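Local coordinates for Alpha/beta hydrolase fold protein (Ochrobactrum, PDB 4G9E), which hydrolyses N-acyl homoserine lactones, the signals of bacterial quorum sensing, and is bound in this crystal to the ring-opened product N-butanoyl-L-homoserine, at residues A[15-20]-A[53-58]; A[79-84]-A[109-114]; A[93-98]-A[117-122]; A[210-215]-A[234-239]. All coordinates share one frame; numbering follows the deposited sequence.

Overall arrangement
Interactions 1, 3 and 4 each join parts of one mixed sheet, while interaction 2 packs two helices against each other beside it. Interaction 1 is a buried antiparallel strand pair, closed at either end by an arginine-carboxylate bridge. Interaction 3 pairs two parallel strands, apolar toward the strand interior and charged at its exposed start. Interaction 4, only partly buried and farthest from the chain centre, ties a loop to strand 211-216 with backbone bonds and a tryptophan. Interactions 3 and 4 share that sheet directly, through Leu121 and the backbone of Pro210 and Ala212. Interaction 2 touches all three: Met84 meets Pro57, Met111 meets Met118 and Ile112 meets Ile211.

Interaction 1: A[15-20]-A[53-58]; sequences IAVRES and RVIAPD
Arg18 runs its aliphatic chain past the carbonyl oxygen of Ala56 and meets the carboxylate of Asp58 end-on, Arg18 NH2 reaching Asp58 OD2 at 2.9 Å and NH1 reaching OD1. Because the two flat groups are turned 54° apart, OD2 is approached on its syn side but OD1 from above the carboxylate plane. Arg18 NH1 also donates to Ala56 O (3.1 Å), while Arg18 N comes to this oxygen from the opposite face of its plane. Gly37 N and Ser36 OG complete the setting of Asp58 OD1. At the other end Arg53 grips Glu19 side-on: Arg53 NE lies 2.9 Å from Glu19 OE1, and NH2 uses the syn lone pair of the same oxygen, the two planes nearly coplanar. Ser20 OG, turned between its backbone N and carbonyl carbon (chi1 75°), accepts from Val54 N at 3.0 Å and is also bonded to Gly49 O. Val17 CG1 lies alongside Ile55 CG2 (3.9 Å), on the face where Glu19 and Ile55 meet Leu91 of helix 77-91. This pairing belongs to the antiparallel edge of the alpha/beta hydrolase sheet, where strand 13-19 runs against 52-57, the first strand of the parallel part.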
loop_
_atom_site.group_PDB
_atom_site.type_symbol
_atom_site.label_atom_id
_atom_site.label_comp_id
_atom_site.label_asym_id
_atom_site.label_seq_id
_atom_site.Cartn_x
_atom_site.Cartn_y
_atom_site.Cartn_z
ATOM N N ILE A 15 2.074 12.571 -11.645
ATOM C CA ILE A 15 1.573 11.882 -10.466
ATOM C C ILE A 15 0.862 12.841 -9.516
ATOM O O ILE A 15 1.400 13.880 -9.126
ATOM C CB ILE A 15 2.695 11.100 -9.748
ATOM C CG1 ILE A 15 3.178 9.958 -10.649
ATOM C CG2 ILE A 15 2.209 10.565 -8.406
ATOM C CD1 ILE A 15 4.325 9.161 -10.078
ATOM N N ALA A 16 -0.369 12.482 -9.169
ATOM C CA ALA A 16 -1.170 13.264 -8.240
ATOM C C ALA A 16 -0.732 12.973 -6.808
ATOM O O ALA A 16 -0.495 11.817 -6.449
ATOM C CB ALA A 16 -2.634 12.930 -8.418
ATOM N N VAL A 17 -0.639 14.021 -5.991
ATOM C CA VAL A 17 -0.202 13.901 -4.603
ATOM C C VAL A 17 -1.141 14.672 -3.681
ATOM O O VAL A 17 -1.445 15.833 -3.935
ATOM C CB VAL A 17 1.224 14.466 -4.415
ATOM C CG1 VAL A 17 1.669 14.321 -2.969
ATOM C CG2 VAL A 17 2.208 13.767 -5.346
ATOM N N ARG A 18 -1.604 14.015 -2.622
ATOM C CA ARG A 18 -2.392 14.668 -1.581
ATOM C C ARG A 18 -1.542 14.729 -0.335
ATOM O O ARG A 18 -0.911 13.740 0.023
ATOM C CB ARG A 18 -3.638 13.849 -1.262
ATOM C CG ARG A 18 -4.586 13.699 -2.413
ATOM C CD ARG A 18 -5.582 12.583 -2.161
ATOM N NE ARG A 18 -6.256 12.232 -3.401
ATOM C CZ ARG A 18 -5.725 11.451 -4.337
ATOM N NH1 ARG A 18 -4.516 10.928 -4.168
ATOM N NH2 ARG A 18 -6.404 11.192 -5.445
ATOM N N GLU A 19 -1.539 15.876 0.335
ATOM C CA GLU A 19 -0.798 16.010 1.580
ATOM C C GLU A 19 -1.652 16.684 2.638
ATOM O O GLU A 19 -2.348 17.666 2.368
ATOM C CB GLU A 19 0.470 16.842 1.391
ATOM C CG GLU A 19 1.453 16.263 0.403
ATOM C CD GLU A 19 2.742 17.055 0.323
ATOM O OE1 GLU A 19 3.314 17.374 1.384
ATOM O OE2 GLU A 19 3.185 17.365 -0.798
ATOM N N SER A 20 -1.590 16.161 3.854
ATOM C CA SER A 20 -2.177 16.859 4.985
ATOM C C SER A 20 -1.246 17.992 5.428
ATOM O O SER A 20 -0.110 18.098 4.958
ATOM C CB SER A 20 -2.420 15.894 6.142
ATOM O OG SER A 20 -1.202 15.563 6.787
ATOM N N ARG A 53 2.589 14.591 8.718
ATOM C CA ARG A 53 2.477 14.974 7.318
ATOM C C ARG A 53 2.165 13.734 6.486
ATOM O O ARG A 53 3.059 12.982 6.105
ATOM C CB ARG A 53 3.764 15.643 6.848
ATOM C CG ARG A 53 3.727 16.110 5.409
ATOM C CD ARG A 53 5.027 16.800 5.066
ATOM N NE ARG A 53 5.039 17.347 3.717
ATOM C CZ ARG A 53 6.028 18.098 3.244
ATOM N NH1 ARG A 53 7.069 18.366 4.018
ATOM N NH2 ARG A 53 5.983 18.573 2.007
ATOM N N VAL A 54 0.881 13.513 6.233
ATOM C CA VAL A 54 0.445 12.349 5.473
ATOM C C VAL A 54 0.494 12.669 3.982
ATOM O O VAL A 54 -0.048 13.686 3.540
ATOM C CB VAL A 54 -0.976 11.928 5.874
ATOM C CG1 VAL A 54 -1.483 10.801 4.983
ATOM C CG2 VAL A 54 -1.004 11.509 7.341
ATOM N N ILE A 55 1.165 11.803 3.225
ATOM C CA ILE A 55 1.358 11.968 1.788
ATOM C C ILE A 55 0.734 10.761 1.110
ATOM O O ILE A 55 1.151 9.635 1.362
ATOM C CB ILE A 55 2.859 12.032 1.464
ATOM C CG1 ILE A 55 3.520 13.170 2.251
ATOM C CG2 ILE A 55 3.077 12.182 -0.033
ATOM C CD1 ILE A 55 5.022 13.097 2.321
ATOM N N ALA A 56 -0.274 11.000 0.271
ATOM C CA ALA A 56 -1.045 9.920 -0.350
ATOM C C ALA A 56 -1.134 10.141 -1.852
ATOM O O ALA A 56 -2.066 10.787 -2.331
ATOM C CB ALA A 56 -2.444 9.835 0.258
ATOM N N PRO A 57 -0.145 9.628 -2.598
ATOM C CA PRO A 57 -0.144 9.815 -4.053
ATOM C C PRO A 57 -1.035 8.812 -4.759
ATOM O O PRO A 57 -1.550 7.878 -4.157
ATOM C CB PRO A 57 1.312 9.543 -4.453
ATOM C CG PRO A 57 2.081 9.370 -3.197
ATOM C CD PRO A 57 1.096 9.001 -2.122
ATOM N N ASP A 58 -1.210 9.023 -6.054
ATOM C CA ASP A 58 -1.830 8.031 -6.916
ATOM C C ASP A 58 -0.749 7.389 -7.776
ATOM O O ASP A 58 0.043 8.080 -8.419
ATOM C CB ASP A 58 -2.886 8.673 -7.813
ATOM C CG ASP A 58 -4.089 9.175 -7.033
ATOM O OD1 ASP A 58 -4.329 8.662 -5.926
ATOM O OD2 ASP A 58 -4.802 10.075 -7.524
HETATM O O HOH W 1 5.100 19.119 -0.899
#

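Interaction 2: A[79-84]-A[109-114]; sequences GYADAM and IEMIAR
Arg114 reaches across to Asp82 with its guanidinium turned 77° from the carboxylate, a steep setting in which a single nitrogen makes the direct bond. Arg114 NE donates to Asp82 OD1 over 2.9 Å, bent to 138° at the hydrogen and arriving from above the carboxylate plane. The other carboxylate oxygen is reached through water 2, which donates to Asp82 OD2 and accepts from Arg114 NH2 (2.9 Å). On its remaining nitrogen Arg114 turns back to its own segment: NH1 donates to Glu110 O at 2.8 Å, the oxygen lying in the guanidinium plane, with the Glu110 carboxylate only a long charge partner. Replacing Arg114 by a leucine would probably leave Asp82 without its charge mate and Glu110 O without this donor. The Glu110 carboxylate itself is held by Gly198 N and Gln200 NE2. In the alpha/beta hydrolase fold the segments belong to helix 77-91 and to the end of helix 103-111 with the turn that follows it; the second helix follows what is probably the nucleophile elbow, a GxSxG turn. Beneath the polar group the helices meet through the small Ala81, whose CB points at the other segment and is flanked by Glu110 CB and by Met111 CG, 3.7 Å away. Arg114 CD lies just beyond, against the same methyl. Met111 runs straight at chi2 (-178°), which carries its sulfur to Met84, SD standing 3.8 Å from Met84 CB, and the bend at chi3 then turns only the terminal CE, while the Met84 thioether itself leads off toward Pro57.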
loop_
_atom_site.group_PDB
_atom_site.type_symbol
_atom_site.label_atom_id
_atom_site.label_comp_id
_atom_site.label_asym_id
_atom_site.label_seq_id
_atom_site.Cartn_x
_atom_site.Cartn_y
_atom_site.Cartn_z
ATOM N N GLY A 79 8.575 -1.326 -10.276
ATOM C CA GLY A 79 8.407 -0.090 -11.018
ATOM C C GLY A 79 7.665 0.968 -10.230
ATOM O O GLY A 79 8.029 2.152 -10.255
ATOM N N TYR A 80 6.611 0.554 -9.540
ATOM C CA TYR A 80 5.890 1.463 -8.658
ATOM C C TYR A 80 6.791 1.941 -7.514
ATOM O O TYR A 80 6.713 3.095 -7.093
ATOM C CB TYR A 80 4.675 0.768 -8.072
ATOM C CG TYR A 80 3.526 0.479 -9.026
ATOM C CD1 TYR A 80 3.015 1.455 -9.874
ATOM C CD2 TYR A 80 2.935 -0.776 -9.033
ATOM C CE1 TYR A 80 1.929 1.173 -10.715
ATOM C CE2 TYR A 80 1.869 -1.068 -9.867
ATOM C CZ TYR A 80 1.365 -0.090 -10.692
ATOM O OH TYR A 80 0.299 -0.378 -11.504
ATOM N N ALA A 81 7.640 1.054 -7.010
ATOM C CA ALA A 81 8.580 1.440 -5.960
ATOM C C ALA A 81 9.550 2.490 -6.480
ATOM O O ALA A 81 9.880 3.446 -5.772
ATOM C CB ALA A 81 9.306 0.233 -5.417
ATOM N N ASP A 82 10.026 2.320 -7.717
ATOM C CA ASP A 82 10.859 3.344 -8.338
ATOM C C ASP A 82 10.097 4.660 -8.416
ATOM O O ASP A 82 10.622 5.711 -8.049
ATOM C CB ASP A 82 11.316 2.912 -9.737
ATOM C CG ASP A 82 12.506 1.985 -9.700
ATOM O OD1 ASP A 82 13.373 2.178 -8.825
ATOM O OD2 ASP A 82 12.579 1.067 -10.539
ATOM N N ALA A 83 8.855 4.600 -8.884
ATOM C CA ALA A 83 8.060 5.816 -9.029
ATOM C C ALA A 83 7.864 6.532 -7.689
ATOM O O ALA A 83 8.002 7.753 -7.601
ATOM C CB ALA A 83 6.709 5.502 -9.673
ATOM N N MET A 84 7.532 5.777 -6.648
ATOM C CA MET A 84 7.318 6.398 -5.350
ATOM C C MET A 84 8.616 6.959 -4.778
ATOM O O MET A 84 8.608 7.981 -4.097
ATOM C CB MET A 84 6.671 5.413 -4.380
ATOM C CG MET A 84 5.242 5.021 -4.753
ATOM S SD MET A 84 4.067 6.398 -4.897
ATOM C CE MET A 84 4.112 6.711 -6.656
ATOM N N ILE A 109 7.638 -2.954 0.320
ATOM C CA ILE A 109 8.709 -3.931 0.484
ATOM C C ILE A 109 9.812 -3.705 -0.567
ATOM O O ILE A 109 11.006 -3.729 -0.249
ATOM C CB ILE A 109 8.161 -5.379 0.435
ATOM C CG1 ILE A 109 7.232 -5.649 1.627
ATOM C CG2 ILE A 109 9.313 -6.392 0.389
ATOM C CD1 ILE A 109 6.454 -6.946 1.506
ATOM N N GLU A 110 9.415 -3.476 -1.817
ATOM C CA GLU A 110 10.393 -3.175 -2.856
ATOM C C GLU A 110 11.070 -1.810 -2.641
ATOM O O GLU A 110 12.163 -1.581 -3.149
ATOM C CB GLU A 110 9.772 -3.296 -4.251
ATOM C CG GLU A 110 9.185 -4.678 -4.573
ATOM C CD GLU A 110 10.224 -5.790 -4.633
ATOM O OE1 GLU A 110 11.415 -5.499 -4.855
ATOM O OE2 GLU A 110 9.836 -6.963 -4.448
ATOM N N MET A 111 10.448 -0.922 -1.868
ATOM C CA MET A 111 11.077 0.357 -1.559
ATOM C C MET A 111 12.187 0.252 -0.526
ATOM O O MET A 111 13.003 1.157 -0.416
ATOM C CB MET A 111 10.063 1.400 -1.093
ATOM C CG MET A 111 9.198 1.953 -2.189
ATOM S SD MET A 111 8.056 3.220 -1.601
ATOM C CE MET A 111 9.156 4.590 -1.288
ATOM N N ILE A 112 12.228 -0.831 0.239
ATOM C CA ILE A 112 13.229 -0.936 1.294
ATOM C C ILE A 112 14.634 -0.738 0.725
ATOM O O ILE A 112 15.445 -0.008 1.292
ATOM C CB ILE A 112 13.098 -2.257 2.080
ATOM C CG1 ILE A 112 11.777 -2.277 2.864
ATOM C CG2 ILE A 112 14.288 -2.461 3.014
ATOM C CD1 ILE A 112 11.463 -3.607 3.498
ATOM N N ALA A 113 14.919 -1.358 -0.415
ATOM C CA ALA A 113 16.242 -1.250 -1.019
ATOM C C ALA A 113 16.501 0.109 -1.668
ATOM O O ALA A 113 17.648 0.508 -1.842
ATOM C CB ALA A 113 16.420 -2.341 -2.049
ATOM N N ARG A 114 15.436 0.796 -2.051
ATOM C CA ARG A 114 15.517 2.022 -2.833
ATOM C C ARG A 114 15.452 3.296 -2.005
ATOM O O ARG A 114 15.822 4.362 -2.486
ATOM C CB ARG A 114 14.379 2.042 -3.856
ATOM C CG ARG A 114 14.478 0.930 -4.891
ATOM C CD ARG A 114 13.238 0.874 -5.777
ATOM N NE ARG A 114 13.481 0.005 -6.920
ATOM C CZ ARG A 114 13.370 -1.318 -6.905
ATOM N NH1 ARG A 114 12.961 -1.951 -5.816
ATOM N NH2 ARG A 114 13.660 -2.013 -7.998
HETATM O O HOH W 2 14.787 -0.523 -10.220
#

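Interaction 3: A[93-98]-A[117-122]; sequences IADAVV and EMRGLM
Asp95 and Arg119 carry the charged part of this contact, their side chains alongside each other and their flat groups stacked 10° from parallel. Asp95 OD2 lies over one face of the guanidinium, 3.2 Å from Arg119 NH2, so the attraction is one of charges, with no N-H aimed at the oxygen. The directional bond goes to the backbone instead: Arg119 NE donates to Asp95 O at 2.8 Å, almost straight (169°) and in the carbonyl plane. A bend at chi3 (-82°) of Arg119 turns the guanidinium back over Asp95. Among backbone bonds, Val98 N reaches Gly120 O, Met122 N reaches Val98 O and, before the strands are regular, Arg119 N reaches Ala96 O. Strands 97-101 and 120-124 are thereby parallel neighbours, the two strands of a beta-alpha-beta unit whose crossover is helix 103-111, in the central sheet of the alpha/beta hydrolase fold. Gly120 N is buried with no partner. Apolar packing centres on Val98, whose CG2 meets Met118 CG at 3.7 Å, the side chains crossing at about a right angle, and whose CG1 meets Leu121 CD1 at 3.8 Å. Water 3 bridges Ala94 O to Glu117 N at the exposed start.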
loop_
_atom_site.group_PDB
_atom_site.type_symbol
_atom_site.label_atom_id
_atom_site.label_comp_id
_atom_site.label_asym_id
_atom_site.label_seq_id
_atom_site.Cartn_x
_atom_site.Cartn_y
_atom_site.Cartn_z
ATOM N N ILE A 93 11.887 14.432 0.705
ATOM C CA ILE A 93 11.673 13.733 1.971
ATOM C C ILE A 93 12.271 12.335 1.910
ATOM O O ILE A 93 11.769 11.478 1.188
ATOM C CB ILE A 93 10.175 13.631 2.283
ATOM C CG1 ILE A 93 9.577 15.030 2.413
ATOM C CG2 ILE A 93 9.938 12.815 3.552
ATOM C CD1 ILE A 93 8.077 15.032 2.523
ATOM N N ALA A 94 13.325 12.096 2.681
ATOM C CA ALA A 94 14.057 10.835 2.607
ATOM C C ALA A 94 13.727 9.853 3.734
ATOM O O ALA A 94 14.070 8.676 3.645
ATOM C CB ALA A 94 15.556 11.104 2.570
ATOM N N ASP A 95 13.062 10.326 4.786
ATOM C CA ASP A 95 12.908 9.523 6.002
ATOM C C ASP A 95 11.463 9.281 6.420
ATOM O O ASP A 95 11.153 9.176 7.610
ATOM C CB ASP A 95 13.686 10.158 7.155
ATOM C CG ASP A 95 13.167 11.532 7.521
ATOM O OD1 ASP A 95 12.336 12.093 6.776
ATOM O OD2 ASP A 95 13.606 12.060 8.562
ATOM N N ALA A 96 10.573 9.178 5.445
ATOM C CA ALA A 96 9.189 8.868 5.759
ATOM C C ALA A 96 9.066 7.501 6.407
ATOM O O ALA A 96 9.847 6.580 6.134
ATOM C CB ALA A 96 8.340 8.920 4.510
ATOM N N VAL A 97 8.060 7.376 7.262
ATOM C CA VAL A 97 7.474 6.074 7.556
ATOM C C VAL A 97 6.574 5.740 6.371
ATOM O O VAL A 97 5.943 6.634 5.808
ATOM C CB VAL A 97 6.641 6.123 8.866
ATOM C CG1 VAL A 97 5.948 4.789 9.137
ATOM C CG2 VAL A 97 7.531 6.525 10.042
ATOM N N VAL A 98 6.542 4.471 5.967
ATOM C CA VAL A 98 5.706 4.060 4.840
ATOM C C VAL A 98 4.612 3.121 5.318
ATOM O O VAL A 98 4.883 2.170 6.051
ATOM C CB VAL A 98 6.544 3.409 3.713
ATOM C CG1 VAL A 98 5.637 2.911 2.580
ATOM C CG2 VAL A 98 7.569 4.415 3.203
ATOM N N GLU A 117 16.531 5.457 4.034
ATOM C CA GLU A 117 16.282 6.143 5.314
ATOM C C GLU A 117 14.829 5.988 5.805
ATOM O O GLU A 117 14.427 6.633 6.786
ATOM C CB GLU A 117 16.703 7.603 5.238
ATOM C CG GLU A 117 18.216 7.805 5.146
ATOM C CD GLU A 117 18.986 7.535 6.498
ATOM O OE1 GLU A 117 18.368 7.195 7.556
ATOM O OE2 GLU A 117 20.243 7.658 6.489
ATOM N N MET A 118 14.083 5.094 5.145
ATOM C CA MET A 118 12.737 4.753 5.596
ATOM C C MET A 118 12.769 4.457 7.088
ATOM O O MET A 118 13.582 3.654 7.543
ATOM C CB MET A 118 12.246 3.516 4.846
ATOM C CG MET A 118 10.736 3.352 4.873
ATOM S SD MET A 118 10.135 1.791 4.201
ATOM C CE MET A 118 10.673 1.904 2.493
ATOM N N ARG A 119 11.870 5.068 7.849
ATOM C CA ARG A 119 11.930 4.886 9.293
ATOM C C ARG A 119 11.146 3.686 9.792
ATOM O O ARG A 119 11.347 3.229 10.909
ATOM C CB ARG A 119 11.567 6.169 10.030
ATOM C CG ARG A 119 12.779 7.097 10.054
ATOM C CD ARG A 119 12.641 8.282 10.959
ATOM N NE ARG A 119 11.903 9.354 10.312
ATOM C CZ ARG A 119 11.664 10.529 10.883
ATOM N NH1 ARG A 119 12.119 10.774 12.106
ATOM N NH2 ARG A 119 10.980 11.457 10.231
ATOM N N GLY A 120 10.262 3.166 8.949
ATOM C CA GLY A 120 9.505 1.974 9.267
ATOM C C GLY A 120 8.575 1.689 8.110
ATOM O O GLY A 120 8.300 2.587 7.312
ATOM N N LEU A 121 8.087 0.455 8.033
ATOM C CA LEU A 121 7.122 0.052 7.015
ATOM C C LEU A 121 5.989 -0.694 7.689
ATOM O O LEU A 121 6.245 -1.674 8.391
ATOM C CB LEU A 121 7.795 -0.879 6.004
ATOM C CG LEU A 121 6.881 -1.554 4.979
ATOM C CD1 LEU A 121 6.259 -0.527 4.062
ATOM C CD2 LEU A 121 7.676 -2.570 4.165
ATOM N N MET A 122 4.753 -0.237 7.485
ATOM C CA MET A 122 3.577 -0.993 7.921
ATOM C C MET A 122 2.874 -1.531 6.684
ATOM O O MET A 122 2.645 -0.780 5.734
ATOM C CB MET A 122 2.611 -0.119 8.733
ATOM C CG MET A 122 1.338 -0.875 9.143
ATOM S SD MET A 122 0.179 0.087 10.131
ATOM C CE MET A 122 1.053 0.093 11.695
HETATM O O HOH W 3 15.628 7.126 1.970
#

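Interaction 4: A[210-215]-A[234-239]; sequences PIAVVN and NLWEGK
Ile211 and the loop 234-239 are joined first by two straight backbone bonds that flank Leu235: Ile211 N donates to Asn234 O at 3.0 Å, and Trp236 N donates to Ile211 O at 2.8 Å. Side chains close in around this pair. Leu235 CD1 comes back to Val213 CG2 (3.8 Å), crossing it at about a right angle. Trp236, with CG anti to its backbone N (chi1 178°), swings its ring to Ala212, where Trp236 CE3 lies 3.5 Å from Ala212 CB. The Asn234 amide runs alongside the Pro210 ring, ND2 standing 3.9 Å from Pro210 CG, while its hydrogen bond goes to Gln208 O. With an alanine here the amide is gone, which is likely to leave Gln208 O without that donor and the proline ring without its neighbour. Water 4 reinforces the join, accepting from Val213 N and donating to Trp236 O and Lys239 O. Farther out, the indole is fixed by Asp268 on NE1 and by an edge-to-face contact with Phe265, both of helix 255-270, while Glu237 CG covers the centre of one ring face. Gly238 N bonds back to Leu235 O, closing a type II beta turn. The arrangement belongs to the C-terminal edge of the alpha/beta hydrolase sheet, where this loop leads into the last strand, 241-243, beside strand 211-216.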
loop_
_atom_site.group_PDB
_atom_site.type_symbol
_atom_site.label_atom_id
_atom_site.label_comp_id
_atom_site.label_asym_id
_atom_site.label_seq_id
_atom_site.Cartn_x
_atom_site.Cartn_y
_atom_site.Cartn_z
ATOM N N PRO A 210 11.993 -1.446 11.335
ATOM C CA PRO A 210 10.760 -2.010 11.885
ATOM C C PRO A 210 9.729 -2.240 10.789
ATOM O O PRO A 210 9.449 -1.336 9.996
ATOM C CB PRO A 210 10.266 -0.914 12.839
ATOM C CG PRO A 210 11.465 -0.078 13.132
ATOM C CD PRO A 210 12.279 -0.107 11.875
ATOM N N ILE A 211 9.161 -3.438 10.771
ATOM C CA ILE A 211 8.041 -3.735 9.893
ATOM C C ILE A 211 6.843 -4.110 10.753
ATOM O O ILE A 211 6.917 -5.024 11.574
ATOM C CB ILE A 211 8.359 -4.858 8.873
ATOM C CG1 ILE A 211 9.486 -4.406 7.938
ATOM C CG2 ILE A 211 7.100 -5.193 8.087
ATOM C CD1 ILE A 211 9.966 -5.474 6.957
ATOM N N ALA A 212 5.752 -3.374 10.568
ATOM C CA ALA A 212 4.504 -3.634 11.268
ATOM C C ALA A 212 3.541 -4.317 10.324
ATOM O O ALA A 212 3.480 -3.991 9.134
ATOM C CB ALA A 212 3.899 -2.332 11.765
ATOM N N VAL A 213 2.771 -5.250 10.866
ATOM C CA VAL A 213 1.820 -6.017 10.078
ATOM C C VAL A 213 0.467 -5.914 10.774
ATOM O O VAL A 213 0.331 -6.317 11.932
ATOM C CB VAL A 213 2.245 -7.494 9.974
ATOM C CG1 VAL A 213 1.224 -8.297 9.179
ATOM C CG2 VAL A 213 3.627 -7.614 9.346
ATOM N N VAL A 214 -0.517 -5.347 10.081
ATOM C CA VAL A 214 -1.849 -5.122 10.649
ATOM C C VAL A 214 -2.888 -5.517 9.606
ATOM O O VAL A 214 -2.863 -5.012 8.478
ATOM C CB VAL A 214 -2.056 -3.638 11.016
ATOM C CG1 VAL A 214 -3.468 -3.403 11.530
ATOM C CG2 VAL A 214 -1.019 -3.176 12.044
ATOM N N ASN A 215 -3.793 -6.423 9.971
ATOM C CA ASN A 215 -4.814 -6.905 9.039
ATOM C C ASN A 215 -6.171 -7.015 9.691
ATOM O O ASN A 215 -6.278 -7.181 10.906
ATOM C CB ASN A 215 -4.450 -8.280 8.486
ATOM C CG ASN A 215 -3.390 -8.194 7.429
ATOM O OD1 ASN A 215 -3.668 -7.789 6.303
ATOM N ND2 ASN A 215 -2.164 -8.542 7.782
ATOM N N ASN A 234 12.653 -7.603 11.890
ATOM C CA ASN A 234 12.350 -6.731 13.017
ATOM C C ASN A 234 10.856 -6.446 13.038
ATOM O O ASN A 234 10.404 -5.381 12.613
ATOM C CB ASN A 234 13.149 -5.442 12.871
ATOM C CG ASN A 234 12.964 -4.497 14.033
ATOM O OD1 ASN A 234 12.370 -4.842 15.056
ATOM N ND2 ASN A 234 13.481 -3.282 13.881
ATOM N N LEU A 235 10.090 -7.428 13.509
ATOM C CA LEU A 235 8.637 -7.345 13.517
ATOM C C LEU A 235 8.170 -6.459 14.668
ATOM O O LEU A 235 8.434 -6.741 15.842
ATOM C CB LEU A 235 8.030 -8.737 13.654
ATOM C CG LEU A 235 6.508 -8.832 13.630
ATOM C CD1 LEU A 235 5.942 -8.245 12.346
ATOM C CD2 LEU A 235 6.077 -10.281 13.808
ATOM N N TRP A 236 7.480 -5.378 14.326
ATOM C CA TRP A 236 7.040 -4.404 15.320
ATOM C C TRP A 236 6.109 -5.038 16.344
ATOM O O TRP A 236 5.093 -5.645 15.989
ATOM C CB TRP A 236 6.357 -3.243 14.611
ATOM C CG TRP A 236 5.815 -2.186 15.516
ATOM C CD1 TRP A 236 6.526 -1.302 16.279
ATOM C CD2 TRP A 236 4.433 -1.877 15.724
ATOM N NE1 TRP A 236 5.662 -0.467 16.957
ATOM C CE2 TRP A 236 4.373 -0.800 16.630
ATOM C CE3 TRP A 236 3.239 -2.411 15.233
ATOM C CZ2 TRP A 236 3.166 -0.243 17.048
ATOM C CZ3 TRP A 236 2.046 -1.859 15.647
ATOM C CH2 TRP A 236 2.019 -0.787 16.547
ATOM N N GLU A 237 6.478 -4.890 17.613
ATOM C CA GLU A 237 5.746 -5.463 18.750
ATOM C C GLU A 237 5.729 -6.996 18.752
ATOM O O GLU A 237 4.995 -7.621 19.514
ATOM C CB GLU A 237 4.349 -4.844 18.906
ATOM C CG GLU A 237 4.427 -3.373 19.285
ATOM C CD GLU A 237 3.089 -2.744 19.632
ATOM O OE1 GLU A 237 2.031 -3.339 19.326
ATOM O OE2 GLU A 237 3.109 -1.636 20.211
ATOM N N GLY A 238 6.566 -7.591 17.907
ATOM C CA GLY A 238 6.848 -9.013 17.967
ATOM C C GLY A 238 5.747 -9.934 17.496
ATOM O O GLY A 238 5.812 -11.141 17.708
ATOM N N LYS A 239 4.719 -9.373 16.905
ATOM C CA LYS A 239 3.629 -10.184 16.383
ATOM C C LYS A 239 2.925 -9.484 15.227
ATOM O O LYS A 239 3.083 -8.309 15.050
ATOM C CB LYS A 239 2.619 -10.554 17.480
ATOM C CG LYS A 239 1.835 -9.365 17.933
ATOM C CD LYS A 239 0.882 -9.790 19.080
ATOM C CE LYS A 239 -0.143 -10.832 18.581
ATOM N NZ LYS A 239 -0.431 -12.106 19.385
HETATM O O HOH W 4 3.545 -5.922 13.640
#